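Ectonucleotide pyrophosphatase/phosphodiesterase family member 5 (Mus musculus, PDB 5VEO) probably hydrolyses phosphodiester or pyrophosphate bonds of a restricted set of extracellular nucleotides, as a zinc-dependent ectoenzyme. Local coordinates at residues Tyr143-Val153 and Leu171-Thr179; Ala304-Ile312 and Asn324-Glu333. The protein carries 1 engineered substitution. All blocks are in the same frame, centred on the assembly; numbering follows the deposited sequence.

Interaction 1: residues Tyr143-Val153 and Leu171-Thr179. With ZN (zinc ion), chain F; ZN (zinc ion), chain D; AMP (adenosine monophosphate), chain Q; NAG (2-acetamido-2-deoxy-beta-D-glucopyranose), chain I.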
loop_
_atom_site.group_PDB
_atom_site.type_symbol
_atom_site.label_atom_id
_atom_site.label_comp_id
_atom_site.label_asym_id
_atom_site.label_seq_id
_atom_site.Cartn_x
_atom_site.Cartn_y
_atom_site.Cartn_z
ATOM N N TYR A 143 -9.553 12.872 -4.807
ATOM C CA TYR A 143 -9.128 11.713 -5.584
ATOM C C TYR A 143 -9.902 11.632 -6.895
ATOM O O TYR A 143 -11.142 11.689 -6.924
ATOM C CB TYR A 143 -9.301 10.397 -4.823
ATOM C CG TYR A 143 -8.758 9.259 -5.664
ATOM C CD1 TYR A 143 -9.596 8.434 -6.388
ATOM C CD2 TYR A 143 -7.386 9.088 -5.809
ATOM C CE1 TYR A 143 -9.096 7.415 -7.185
ATOM C CE2 TYR A 143 -6.869 8.074 -6.611
ATOM C CZ TYR A 143 -7.737 7.258 -7.326
ATOM O OH TYR A 143 -7.224 6.247 -8.116
ATOM N N ASN A 144 -9.158 11.458 -7.982
ATOM C CA ASN A 144 -9.762 11.322 -9.301
ATOM C C ASN A 144 -8.771 10.564 -10.170
ATOM O O ASN A 144 -7.745 11.117 -10.578
ATOM C CB ASN A 144 -10.110 12.687 -9.886
ATOM C CG ASN A 144 -10.889 12.574 -11.172
ATOM O OD1 ASN A 144 -10.666 11.655 -11.957
ATOM N ND2 ASN A 144 -11.815 13.505 -11.399
ATOM N N GLU A 145 -9.086 9.303 -10.448
ATOM C CA GLU A 145 -8.187 8.436 -11.200
ATOM C C GLU A 145 -7.946 8.929 -12.621
ATOM O O GLU A 145 -6.943 8.542 -13.241
ATOM C CB GLU A 145 -8.776 7.021 -11.201
ATOM C CG GLU A 145 -7.891 5.992 -11.816
ATOM C CD GLU A 145 -8.339 4.593 -11.470
ATOM O OE1 GLU A 145 -9.530 4.430 -11.131
ATOM O OE2 GLU A 145 -7.503 3.661 -11.504
ATOM N N SER A 146 -8.849 9.768 -13.157
ATOM C CA SER A 146 -8.729 10.274 -14.522
ATOM C C SER A 146 -7.690 11.370 -14.676
ATOM O O SER A 146 -7.367 11.732 -15.812
ATOM C CB SER A 146 -10.074 10.813 -15.001
ATOM O OG SER A 146 -11.037 9.777 -14.986
ATOM N N VAL A 147 -7.194 11.937 -13.582
ATOM C CA VAL A 147 -6.201 12.995 -13.690
ATOM C C VAL A 147 -4.887 12.374 -14.134
ATOM O O VAL A 147 -4.421 11.381 -13.556
ATOM C CB VAL A 147 -6.054 13.742 -12.357
ATOM C CG1 VAL A 147 -4.933 14.748 -12.430
ATOM C CG2 VAL A 147 -7.354 14.446 -11.996
ATOM N N SER A 148 -4.300 12.943 -15.180
ATOM C CA SER A 148 -3.104 12.389 -15.783
ATOM C C SER A 148 -1.935 12.428 -14.802
ATOM O O SER A 148 -1.879 13.243 -13.869
ATOM C CB SER A 148 -2.739 13.173 -17.040
ATOM O OG SER A 148 -2.259 14.451 -16.676
ATOM N N PHE A 149 -0.982 11.525 -15.032
ATOM C CA PHE A 149 0.243 11.542 -14.252
ATOM C C PHE A 149 0.941 12.888 -14.366
ATOM O O PHE A 149 1.431 13.433 -13.370
ATOM C CB PHE A 149 1.171 10.437 -14.730
ATOM C CG PHE A 149 2.413 10.340 -13.939
ATOM C CD1 PHE A 149 3.603 10.856 -14.429
ATOM C CD2 PHE A 149 2.400 9.751 -12.691
ATOM C CE1 PHE A 149 4.765 10.756 -13.691
ATOM C CE2 PHE A 149 3.560 9.654 -11.948
ATOM C CZ PHE A 149 4.738 10.166 -12.443
ATOM N N GLU A 150 0.971 13.448 -15.577
ATOM C CA GLU A 150 1.653 14.714 -15.810
ATOM C C GLU A 150 0.996 15.845 -15.026
ATOM O O GLU A 150 1.685 16.732 -14.498
ATOM C CB GLU A 150 1.671 15.006 -17.312
ATOM C CG GLU A 150 2.489 13.980 -18.143
ATOM C CD GLU A 150 1.855 12.589 -18.257
ATOM O OE1 GLU A 150 0.605 12.473 -18.153
ATOM O OE2 GLU A 150 2.634 11.600 -18.442
ATOM N N ASP A 151 -0.329 15.814 -14.901
ATOM C CA ASP A 151 -1.004 16.841 -14.108
ATOM C C ASP A 151 -0.720 16.665 -12.620
ATOM O O ASP A 151 -0.602 17.651 -11.880
ATOM C CB ASP A 151 -2.505 16.807 -14.383
ATOM C CG ASP A 151 -2.875 17.516 -15.679
ATOM O OD1 ASP A 151 -2.025 18.251 -16.208
ATOM O OD2 ASP A 151 -4.016 17.350 -16.164
ATOM N N ARG A 152 -0.633 15.410 -12.156
ATOM C CA ARG A 152 -0.276 15.169 -10.763
ATOM C C ARG A 152 1.123 15.680 -10.470
ATOM O O ARG A 152 1.352 16.333 -9.444
ATOM C CB ARG A 152 -0.379 13.672 -10.438
ATOM C CG ARG A 152 -1.777 13.142 -10.587
ATOM C CD ARG A 152 -1.874 11.630 -10.326
ATOM N NE ARG A 152 -3.032 11.059 -11.011
ATOM C CZ ARG A 152 -3.629 9.907 -10.685
ATOM N NH1 ARG A 152 -3.225 9.194 -9.643
ATOM N NH2 ARG A 152 -4.671 9.481 -11.385
ATOM N N VAL A 153 2.072 15.398 -11.371
ATOM C CA VAL A 153 3.436 15.899 -11.223
ATOM C C VAL A 153 3.440 17.422 -11.202
ATOM O O VAL A 153 4.142 18.049 -10.395
ATOM C CB VAL A 153 4.317 15.350 -12.352
ATOM C CG1 VAL A 153 5.658 16.056 -12.401
ATOM C CG2 VAL A 153 4.513 13.853 -12.137
ATOM N N LEU A 171 2.921 11.480 -4.066
ATOM C CA LEU A 171 2.452 11.331 -5.438
ATOM C C LEU A 171 2.087 9.874 -5.660
ATOM O O LEU A 171 2.871 8.989 -5.323
ATOM C CB LEU A 171 3.535 11.775 -6.427
ATOM C CG LEU A 171 3.339 11.532 -7.911
ATOM C CD1 LEU A 171 2.129 12.295 -8.421
ATOM C CD2 LEU A 171 4.596 11.897 -8.718
ATOM N N TYR A 172 0.902 9.635 -6.206
ATOM C CA TYR A 172 0.362 8.296 -6.377
ATOM C C TYR A 172 -0.065 8.098 -7.827
ATOM O O TYR A 172 -0.646 9.003 -8.453
ATOM C CB TYR A 172 -0.814 8.094 -5.422
ATOM C CG TYR A 172 -1.586 6.815 -5.598
ATOM C CD1 TYR A 172 -1.093 5.608 -5.121
ATOM C CD2 TYR A 172 -2.793 6.813 -6.255
ATOM C CE1 TYR A 172 -1.805 4.434 -5.279
ATOM C CE2 TYR A 172 -3.508 5.653 -6.426
ATOM C CZ TYR A 172 -3.006 4.461 -5.948
ATOM O OH TYR A 172 -3.735 3.324 -6.136
ATOM N N TRP A 173 0.195 6.893 -8.339
ATOM C CA TRP A 173 -0.239 6.476 -9.671
ATOM C C TRP A 173 -0.739 5.037 -9.598
ATOM O O TRP A 173 -0.176 4.226 -8.856
ATOM C CB TRP A 173 0.910 6.611 -10.674
ATOM C CG TRP A 173 0.562 6.375 -12.113
ATOM C CD1 TRP A 173 1.090 5.420 -12.942
ATOM C CD2 TRP A 173 -0.378 7.111 -12.901
ATOM N NE1 TRP A 173 0.545 5.533 -14.196
ATOM C CE2 TRP A 173 -0.363 6.557 -14.196
ATOM C CE3 TRP A 173 -1.230 8.186 -12.634
ATOM C CZ2 TRP A 173 -1.175 7.034 -15.219
ATOM C CZ3 TRP A 173 -2.025 8.674 -13.651
ATOM C CH2 TRP A 173 -1.999 8.093 -14.930
ATOM N N GLU A 174 -1.793 4.720 -10.378
ATOM C CA GLU A 174 -2.521 3.455 -10.250
ATOM C C GLU A 174 -1.897 2.296 -11.023
ATOM O O GLU A 174 -2.349 1.143 -10.863
ATOM C CB GLU A 174 -3.964 3.641 -10.709
ATOM C CG GLU A 174 -4.776 4.603 -9.846
ATOM C CD GLU A 174 -4.544 6.087 -10.130
ATOM O OE1 GLU A 174 -5.060 6.913 -9.331
ATOM O OE2 GLU A 174 -3.903 6.425 -11.161
ATOM N N GLU A 175 -0.907 2.573 -11.866
ATOM C CA GLU A 175 -0.161 1.525 -12.562
ATOM C C GLU A 175 1.183 1.289 -11.880
ATOM O O GLU A 175 1.798 2.240 -11.353
ATOM C CB GLU A 175 0.052 1.895 -14.028
ATOM C CG GLU A 175 -1.206 1.879 -14.867
ATOM C CD GLU A 175 -1.717 0.477 -15.224
ATOM O OE1 GLU A 175 -1.410 -0.509 -14.519
ATOM O OE2 GLU A 175 -2.462 0.383 -16.224
ATOM N N PRO A 176 1.681 0.033 -11.940
ATOM C CA PRO A 176 1.220 -1.087 -12.766
ATOM C C PRO A 176 0.180 -2.040 -12.127
ATOM O O PRO A 176 -0.104 -3.097 -12.682
ATOM C CB PRO A 176 2.526 -1.831 -13.044
ATOM C CG PRO A 176 3.301 -1.649 -11.799
ATOM C CD PRO A 176 3.005 -0.241 -11.357
ATOM N N ASP A 177 -0.420 -1.627 -11.007
ATOM C CA ASP A 177 -1.451 -2.438 -10.354
ATOM C C ASP A 177 -2.617 -2.751 -11.291
ATOM O O ASP A 177 -3.055 -3.906 -11.400
ATOM C CB ASP A 177 -1.952 -1.719 -9.103
ATOM C CG ASP A 177 -2.998 -2.511 -8.354
ATOM O OD1 ASP A 177 -2.624 -3.456 -7.626
ATOM O OD2 ASP A 177 -4.207 -2.176 -8.459
ATOM N N ASP A 178 -3.163 -1.724 -11.946
ATOM C CA ASP A 178 -4.378 -1.903 -12.744
ATOM C C ASP A 178 -4.170 -2.948 -13.833
ATOM O O ASP A 178 -4.962 -3.887 -13.979
ATOM C CB ASP A 178 -4.786 -0.574 -13.379
ATOM C CG ASP A 178 -5.659 0.270 -12.482
ATOM O OD1 ASP A 178 -6.103 -0.228 -11.429
ATOM O OD2 ASP A 178 -5.911 1.433 -12.846
ATOM N N THR A 179 -3.127 -2.776 -14.638
ATOM C CA THR A 179 -2.861 -3.735 -15.703
ATOM C C THR A 179 -2.426 -5.087 -15.142
ATOM O O THR A 179 -2.770 -6.136 -15.701
ATOM C CB THR A 179 -1.821 -3.147 -16.659
ATOM O OG1 THR A 179 -2.391 -2.015 -17.333
ATOM C CG2 THR A 179 -1.382 -4.173 -17.689
HETATM ZN ZN ZN F . -7.606 1.749 -10.665
HETATM ZN ZN ZN D . -4.483 -4.011 -6.765
HETATM P P AMP Q . -5.280 -2.130 -4.531
HETATM O O1P AMP Q . -5.486 -2.689 -3.156
HETATM O O2P AMP Q . -5.772 -3.096 -5.616
HETATM O O3P AMP Q . -3.839 -1.705 -4.798
HETATM O "O5'" AMP Q . -6.158 -0.799 -4.675
HETATM C "C5'" AMP Q . -5.763 0.193 -5.635
HETATM C "C4'" AMP Q . -6.920 0.898 -6.287
HETATM O "O4'" AMP Q . -7.464 1.825 -5.357
HETATM C "C3'" AMP Q . -6.510 1.735 -7.501
HETATM O "O3'" AMP Q . -6.943 1.120 -8.695
HETATM C "C2'" AMP Q . -7.221 3.079 -7.311
HETATM O "O2'" AMP Q . -7.978 3.511 -8.410
HETATM C "C1'" AMP Q . -8.091 2.846 -6.092
HETATM N N9 AMP Q . -8.210 4.013 -5.247
HETATM C C8 AMP Q . -7.235 4.635 -4.562
HETATM N N7 AMP Q . -7.757 5.678 -3.869
HETATM C C5 AMP Q . -9.090 5.685 -4.135
HETATM C C6 AMP Q . -10.255 6.500 -3.736
HETATM N N6 AMP Q . -10.090 7.539 -2.898
HETATM N N1 AMP Q . -11.465 6.177 -4.226
HETATM C C2 AMP Q . -11.662 5.142 -5.061
HETATM N N3 AMP Q . -10.661 4.344 -5.469
HETATM C C4 AMP Q . -9.381 4.592 -5.043
HETATM C C1 NAG I . -12.608 13.454 -12.596
HETATM C C2 NAG I . -14.027 13.944 -12.341
HETATM C C3 NAG I . -14.869 13.697 -13.569
HETATM C C4 NAG I . -14.268 14.419 -14.765
HETATM C C5 NAG I . -12.773 14.138 -14.961
HETATM C C6 NAG I . -12.176 15.169 -15.900
HETATM C C7 NAG I . -15.319 13.944 -10.248
HETATM C C8 NAG I . -15.863 13.104 -9.129
HETATM N N2 NAG I . -14.620 13.292 -11.184
HETATM O O3 NAG I . -16.182 14.196 -13.342
HETATM O O4 NAG I . -14.952 14.013 -15.943
HETATM O O5 NAG I . -12.029 14.190 -13.722
HETATM O O6 NAG I . -10.788 15.402 -15.702
HETATM O O7 NAG I . -15.505 15.157 -10.300
HETATM O O HOH W 1 -9.760 0.860 -10.292
HETATM O O HOH W 2 -9.815 2.194 -11.694
HETATM O O HOH W 3 -8.026 2.074 -12.981
#
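Glu145 and Asp178 reach from opposite directions to one zinc ion, which binds Glu145 OE2 at 2.1 Å and Asp178 OD1 more loosely at 2.6 Å. Bridging Glu145 and Asp178, the zinc joins the two segments directly; AMP O3' and three waters are its other ligands. The neighbouring ribose hydroxyl, AMP O2', donates to Tyr143 OH (2.9 Å), while adenine atom C5 lies over one face of the Tyr143 ring. With CG anti to the backbone N (chi1 -176°), Tyr143 reaches both the nucleotide and Glu174, donating from OH to Glu174 OE1 at 2.6 Å on the anti side of the carboxylate. From the opposite face of that plane, on the syn side, Arg152 NH1 forms a salt bridge to the same OE1 (2.9 Å). Glu174 OE1, gripped by two donors, is the second-shell group that holds the Tyr143 hydroxyl in place. Arg152 is itself fixed in rotation: NE and NH2 both hold Val147 O, and NH1 also donates to Tyr172 O (2.8 Å), from above the carbonyl plane. Trp173 CE3 lies over one face of the guanidinium, at its centre, 3.5 Å from Arg152 CZ, with the two planes 73° apart. Phe149 covers one indole face, CB above the six-membered ring as a CH-pi contact and the phenyl edge turned to the five-membered ring in an edge-to-face pair. Leu171 meets Arg152 CB with CD1, and Phe149 and Val153 with CD2. These side chains pack helix 149-160 on strand 168-173, the two running antiparallel as expected for a beta-alpha-beta crossover of the alkaline phosphatase superfamily; strands 16-21 and 120-123 flank the strand, and helix 190-210 touches Phe149 and Trp173 through Lys200.

Interaction 2: residues Ala304-Ile312 and Asn324-Glu333; sequences AVADEGWYI and NHGYDNALAE. With ZN (zinc ion), chain D; NAG (2-acetamido-2-deoxy-beta-D-glucopyranose), chain B; AMP (adenosine monophosphate), chain Q.
The Tyr327 ring carries Glu308 CA and Gly309 N over one face, the former as a CH-pi contact 4.1 Å from the ring centroid, while Ala306 O and Trp310 O lie at its edge. Its OH donates to Trp310 O at 2.7 Å, approaching 42° above the carbonyl plane. Asn324 crosses Tyr311 at about a right angle, ND2 3.6 Å from Tyr311 OH, with amide and ring planes 20° apart. Residues 307-310 form a type II beta turn between strands 302-306 and 311-313, with Gly309 at positive phi and Tyr327 packed against it. Tyr327 CG stands beside the backbone N, opposite the carbonyl carbon (chi1 -55°), which turns the ring onto this turn. A phenylalanine here would probably leave Trp310 O without its hydroxyl partner and the turn less firmly held. Farther along, the extended Glu308 chain runs alongside Leu331, pointing the other way, its CB 3.8 Å from Leu331 CD1. Glu308 OE2 lies 3.4 Å from Glu333 OE1, two like charges, but a water bridges Glu308 OE2 to Glu333 N, and Glu333 OE1 is hydrogen-bonded to Thr228. Another water links Ala306 O to Asp328 N. Two residues before Tyr327, His325 NE2 binds a zinc ion that also holds the AMP phosphate.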
loop_
_atom_site.group_PDB
_atom_site.type_symbol
_atom_site.label_atom_id
_atom_site.label_comp_id
_atom_site.label_asym_id
_atom_site.label_seq_id
_atom_site.Cartn_x
_atom_site.Cartn_y
_atom_site.Cartn_z
ATOM N N ALA A 304 -10.077 -16.208 6.425
ATOM C CA ALA A 304 -9.673 -17.363 5.645
ATOM C C ALA A 304 -8.734 -16.879 4.554
ATOM O O ALA A 304 -9.120 -16.055 3.721
ATOM C CB ALA A 304 -10.883 -18.084 5.057
ATOM N N VAL A 305 -7.509 -17.398 4.559
ATOM C CA VAL A 305 -6.423 -16.877 3.739
ATOM C C VAL A 305 -6.104 -17.889 2.648
ATOM O O VAL A 305 -5.740 -19.041 2.937
ATOM C CB VAL A 305 -5.169 -16.589 4.580
ATOM C CG1 VAL A 305 -4.061 -16.069 3.678
ATOM C CG2 VAL A 305 -5.481 -15.629 5.724
ATOM N N ALA A 306 -6.220 -17.458 1.396
ATOM C CA ALA A 306 -5.839 -18.315 0.274
ATOM C C ALA A 306 -4.331 -18.300 0.086
ATOM O O ALA A 306 -3.675 -17.264 0.276
ATOM C CB ALA A 306 -6.507 -17.862 -1.018
ATOM N N ASP A 307 -3.791 -19.460 -0.281
ATOM C CA ASP A 307 -2.387 -19.558 -0.654
ATOM C C ASP A 307 -2.105 -18.756 -1.918
ATOM O O ASP A 307 -3.000 -18.459 -2.718
ATOM C CB ASP A 307 -1.979 -21.011 -0.882
ATOM C CG ASP A 307 -1.953 -21.825 0.404
ATOM O OD1 ASP A 307 -1.712 -21.251 1.515
ATOM O OD2 ASP A 307 -2.154 -23.053 0.283
ATOM N N GLU A 308 -0.829 -18.410 -2.083
ATOM C CA GLU A 308 -0.366 -17.642 -3.230
ATOM C C GLU A 308 -0.927 -18.177 -4.548
ATOM O O GLU A 308 -0.786 -19.360 -4.870
ATOM C CB GLU A 308 1.158 -17.664 -3.264
ATOM C CG GLU A 308 1.705 -16.708 -4.257
ATOM C CD GLU A 308 3.212 -16.631 -4.239
ATOM O OE1 GLU A 308 3.882 -17.677 -4.122
ATOM O OE2 GLU A 308 3.713 -15.512 -4.374
ATOM N N GLY A 309 -1.540 -17.284 -5.326
ATOM C CA GLY A 309 -2.034 -17.614 -6.650
ATOM C C GLY A 309 -3.391 -18.284 -6.686
ATOM O O GLY A 309 -3.862 -18.630 -7.780
ATOM N N TRP A 310 -4.032 -18.457 -5.534
ATOM C CA TRP A 310 -5.381 -18.990 -5.423
ATOM C C TRP A 310 -6.387 -17.859 -5.238
ATOM O O TRP A 310 -6.097 -16.829 -4.607
ATOM C CB TRP A 310 -5.470 -19.990 -4.257
ATOM C CG TRP A 310 -4.832 -21.293 -4.632
ATOM C CD1 TRP A 310 -3.504 -21.580 -4.651
ATOM C CD2 TRP A 310 -5.499 -22.448 -5.143
ATOM N NE1 TRP A 310 -3.299 -22.852 -5.120
ATOM C CE2 TRP A 310 -4.513 -23.413 -5.415
ATOM C CE3 TRP A 310 -6.837 -22.766 -5.371
ATOM C CZ2 TRP A 310 -4.821 -24.664 -5.934
ATOM C CZ3 TRP A 310 -7.145 -24.023 -5.851
ATOM C CH2 TRP A 310 -6.143 -24.955 -6.123
ATOM N N TYR A 311 -7.578 -18.062 -5.797
ATOM C CA TYR A 311 -8.646 -17.068 -5.779
ATOM C C TYR A 311 -9.821 -17.596 -4.977
ATOM O O TYR A 311 -10.193 -18.760 -5.113
ATOM C CB TYR A 311 -9.138 -16.718 -7.195
ATOM C CG TYR A 311 -9.246 -15.239 -7.443
ATOM C CD1 TYR A 311 -8.263 -14.575 -8.179
ATOM C CD2 TYR A 311 -10.325 -14.497 -6.962
ATOM C CE1 TYR A 311 -8.327 -13.223 -8.401
ATOM C CE2 TYR A 311 -10.394 -13.127 -7.177
ATOM C CZ TYR A 311 -9.401 -12.501 -7.917
ATOM O OH TYR A 311 -9.443 -11.145 -8.169
ATOM N N ILE A 312 -10.399 -16.744 -4.139
ATOM C CA ILE A 312 -11.623 -17.077 -3.420
ATOM C C ILE A 312 -12.796 -16.427 -4.130
ATOM O O ILE A 312 -12.842 -15.199 -4.275
ATOM C CB ILE A 312 -11.572 -16.618 -1.958
ATOM C CG1 ILE A 312 -10.304 -17.129 -1.288
ATOM C CG2 ILE A 312 -12.844 -17.078 -1.226
ATOM C CD1 ILE A 312 -10.098 -16.547 0.088
ATOM N N ASN A 324 -3.440 -10.848 -8.760
ATOM C CA ASN A 324 -3.935 -10.284 -7.518
ATOM C C ASN A 324 -2.845 -10.252 -6.453
ATOM O O ASN A 324 -1.723 -10.754 -6.625
ATOM C CB ASN A 324 -5.173 -11.039 -7.017
ATOM C CG ASN A 324 -6.098 -10.162 -6.162
ATOM O OD1 ASN A 324 -5.919 -8.945 -6.035
ATOM N ND2 ASN A 324 -7.071 -10.802 -5.535
ATOM N N HIS A 325 -3.205 -9.625 -5.341
ATOM C CA HIS A 325 -2.333 -9.420 -4.199
ATOM C C HIS A 325 -3.228 -9.365 -2.967
ATOM O O HIS A 325 -4.456 -9.408 -3.069
ATOM C CB HIS A 325 -1.508 -8.139 -4.388
ATOM C CG HIS A 325 -2.359 -6.939 -4.644
ATOM N ND1 HIS A 325 -2.856 -6.157 -3.627
ATOM C CD2 HIS A 325 -2.899 -6.457 -5.790
ATOM C CE1 HIS A 325 -3.618 -5.202 -4.142
ATOM N NE2 HIS A 325 -3.675 -5.377 -5.450
ATOM N N GLY A 326 -2.610 -9.242 -1.805
ATOM C CA GLY A 326 -3.298 -9.384 -0.537
ATOM C C GLY A 326 -2.809 -10.553 0.279
ATOM O O GLY A 326 -3.078 -10.608 1.489
ATOM N N TYR A 327 -2.054 -11.452 -0.351
ATOM C CA TYR A 327 -1.503 -12.646 0.261
ATOM C C TYR A 327 -0.472 -12.319 1.351
ATOM O O TYR A 327 -0.006 -11.187 1.509
ATOM C CB TYR A 327 -0.843 -13.511 -0.812
ATOM C CG TYR A 327 -1.767 -13.866 -1.954
ATOM C CD1 TYR A 327 -2.625 -14.951 -1.861
ATOM C CD2 TYR A 327 -1.806 -13.108 -3.108
ATOM C CE1 TYR A 327 -3.484 -15.281 -2.899
ATOM C CE2 TYR A 327 -2.661 -13.425 -4.146
ATOM C CZ TYR A 327 -3.496 -14.508 -4.041
ATOM O OH TYR A 327 -4.349 -14.811 -5.073
ATOM N N ASP A 328 -0.129 -13.365 2.107
ATOM C CA ASP A 328 0.943 -13.365 3.097
ATOM C C ASP A 328 2.079 -12.411 2.718
ATOM O O ASP A 328 2.669 -12.535 1.631
ATOM C CB ASP A 328 1.454 -14.802 3.219
ATOM C CG ASP A 328 2.373 -15.034 4.393
ATOM O OD1 ASP A 328 2.915 -14.087 4.974
ATOM O OD2 ASP A 328 2.563 -16.225 4.708
ATOM N N ASN A 329 2.418 -11.475 3.623
ATOM C CA ASN A 329 3.473 -10.507 3.339
ATOM C C ASN A 329 4.873 -11.108 3.398
ATOM O O ASN A 329 5.838 -10.403 3.091
ATOM C CB ASN A 329 3.388 -9.307 4.287
ATOM C CG ASN A 329 3.630 -9.673 5.733
ATOM O OD1 ASN A 329 3.309 -10.781 6.188
ATOM N ND2 ASN A 329 4.193 -8.734 6.475
ATOM N N ALA A 330 5.021 -12.370 3.808
ATOM C CA ALA A 330 6.322 -13.014 3.705
ATOM C C ALA A 330 6.659 -13.409 2.273
ATOM O O ALA A 330 7.814 -13.720 1.980
ATOM C CB ALA A 330 6.362 -14.252 4.597
ATOM N N LEU A 331 5.673 -13.439 1.394
ATOM C CA LEU A 331 5.888 -13.899 0.031
ATOM C C LEU A 331 6.618 -12.846 -0.785
ATOM O O LEU A 331 6.189 -11.683 -0.851
ATOM C CB LEU A 331 4.553 -14.222 -0.621
ATOM C CG LEU A 331 3.786 -15.388 -0.018
ATOM C CD1 LEU A 331 2.350 -15.339 -0.482
ATOM C CD2 LEU A 331 4.413 -16.713 -0.421
ATOM N N ALA A 332 7.663 -13.281 -1.492
ATOM C CA ALA A 332 8.457 -12.350 -2.288
ATOM C C ALA A 332 7.612 -11.621 -3.327
ATOM O O ALA A 332 7.834 -10.421 -3.581
ATOM C CB ALA A 332 9.604 -13.096 -2.969
ATOM N N GLU A 333 6.637 -12.315 -3.935
ATOM C CA GLU A 333 5.850 -11.684 -4.988
ATOM C C GLU A 333 4.985 -10.545 -4.454
ATOM O O GLU A 333 4.540 -9.709 -5.246
ATOM C CB GLU A 333 4.993 -12.712 -5.724
ATOM C CG GLU A 333 5.867 -13.625 -6.596
ATOM C CD GLU A 333 5.162 -14.651 -7.425
ATOM O OE1 GLU A 333 3.966 -14.531 -7.666
ATOM O OE2 GLU A 333 5.853 -15.615 -7.850
HETATM ZN ZN ZN D . -4.483 -4.011 -6.765
HETATM C C1 NAG B . -1.909 -25.797 -2.322
HETATM C C2 NAG B . -0.481 -25.390 -2.030
HETATM C C3 NAG B . 0.489 -26.545 -2.322
HETATM C C4 NAG B . 0.025 -27.874 -1.730
HETATM C C5 NAG B . -1.443 -28.118 -2.032
HETATM C C6 NAG B . -2.003 -29.337 -1.324
HETATM C C7 NAG B . 0.523 -23.158 -2.392
HETATM C C8 NAG B . 0.824 -22.102 -3.419
HETATM N N2 NAG B . -0.128 -24.232 -2.845
HETATM O O3 NAG B . 1.757 -26.219 -1.771
HETATM O O4 NAG B . 0.783 -28.932 -2.328
HETATM O O5 NAG B . -2.228 -27.012 -1.592
HETATM O O6 NAG B . -3.096 -29.830 -2.083
HETATM O O7 NAG B . 0.867 -23.041 -1.226
HETATM P P AMP Q . -5.280 -2.130 -4.531
HETATM O O1P AMP Q . -5.486 -2.689 -3.156
HETATM O O2P AMP Q . -5.772 -3.096 -5.616
HETATM O O3P AMP Q . -3.839 -1.705 -4.798
HETATM O "O5'" AMP Q . -6.158 -0.799 -4.675
HETATM C "C5'" AMP Q . -5.763 0.193 -5.635
HETATM C "C4'" AMP Q . -6.920 0.898 -6.287
HETATM O "O4'" AMP Q . -7.464 1.825 -5.357
HETATM C "C3'" AMP Q . -6.510 1.735 -7.501
HETATM O "O3'" AMP Q . -6.943 1.120 -8.695
HETATM C "C2'" AMP Q . -7.221 3.079 -7.311
HETATM O "O2'" AMP Q . -7.978 3.511 -8.410
HETATM C "C1'" AMP Q . -8.091 2.846 -6.092
HETATM N N9 AMP Q . -8.210 4.013 -5.247
HETATM C C8 AMP Q . -7.235 4.635 -4.562
HETATM N N7 AMP Q . -7.757 5.678 -3.869
HETATM C C5 AMP Q . -9.090 5.685 -4.135
HETATM C C6 AMP Q . -10.255 6.500 -3.736
HETATM N N6 AMP Q . -10.090 7.539 -2.898
HETATM N N1 AMP Q . -11.465 6.177 -4.226
HETATM C C2 AMP Q . -11.662 5.142 -5.061
HETATM N N3 AMP Q . -10.661 4.344 -5.469
HETATM C C4 AMP Q . -9.381 4.592 -5.043
HETATM O O HOH W 4 -1.319 -16.041 1.485
HETATM O O HOH W 5 6.303 -15.220 -3.876
#

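In the fold
Interaction 1 closes before interaction 2 opens along the chain, and their centres lie about 25 Å apart, yet they meet at one zinc ion, where Asp177 OD1 and His325 NE2 lie 3.1 Å apart. AMP spans the gap: its adenosine end lies against 143-153 and 171-179, its phosphate on the zinc shared with 324-333. Interaction 1 belongs to the large mixed sheet, through strand 168-173. Interaction 2 joins the turn after strand 302-306, part of a separate four-stranded antiparallel sheet, to the loop leading into strand 338-341 of the mixed sheet. The nucleotide site thus draws on parts of the fold distant in sequence.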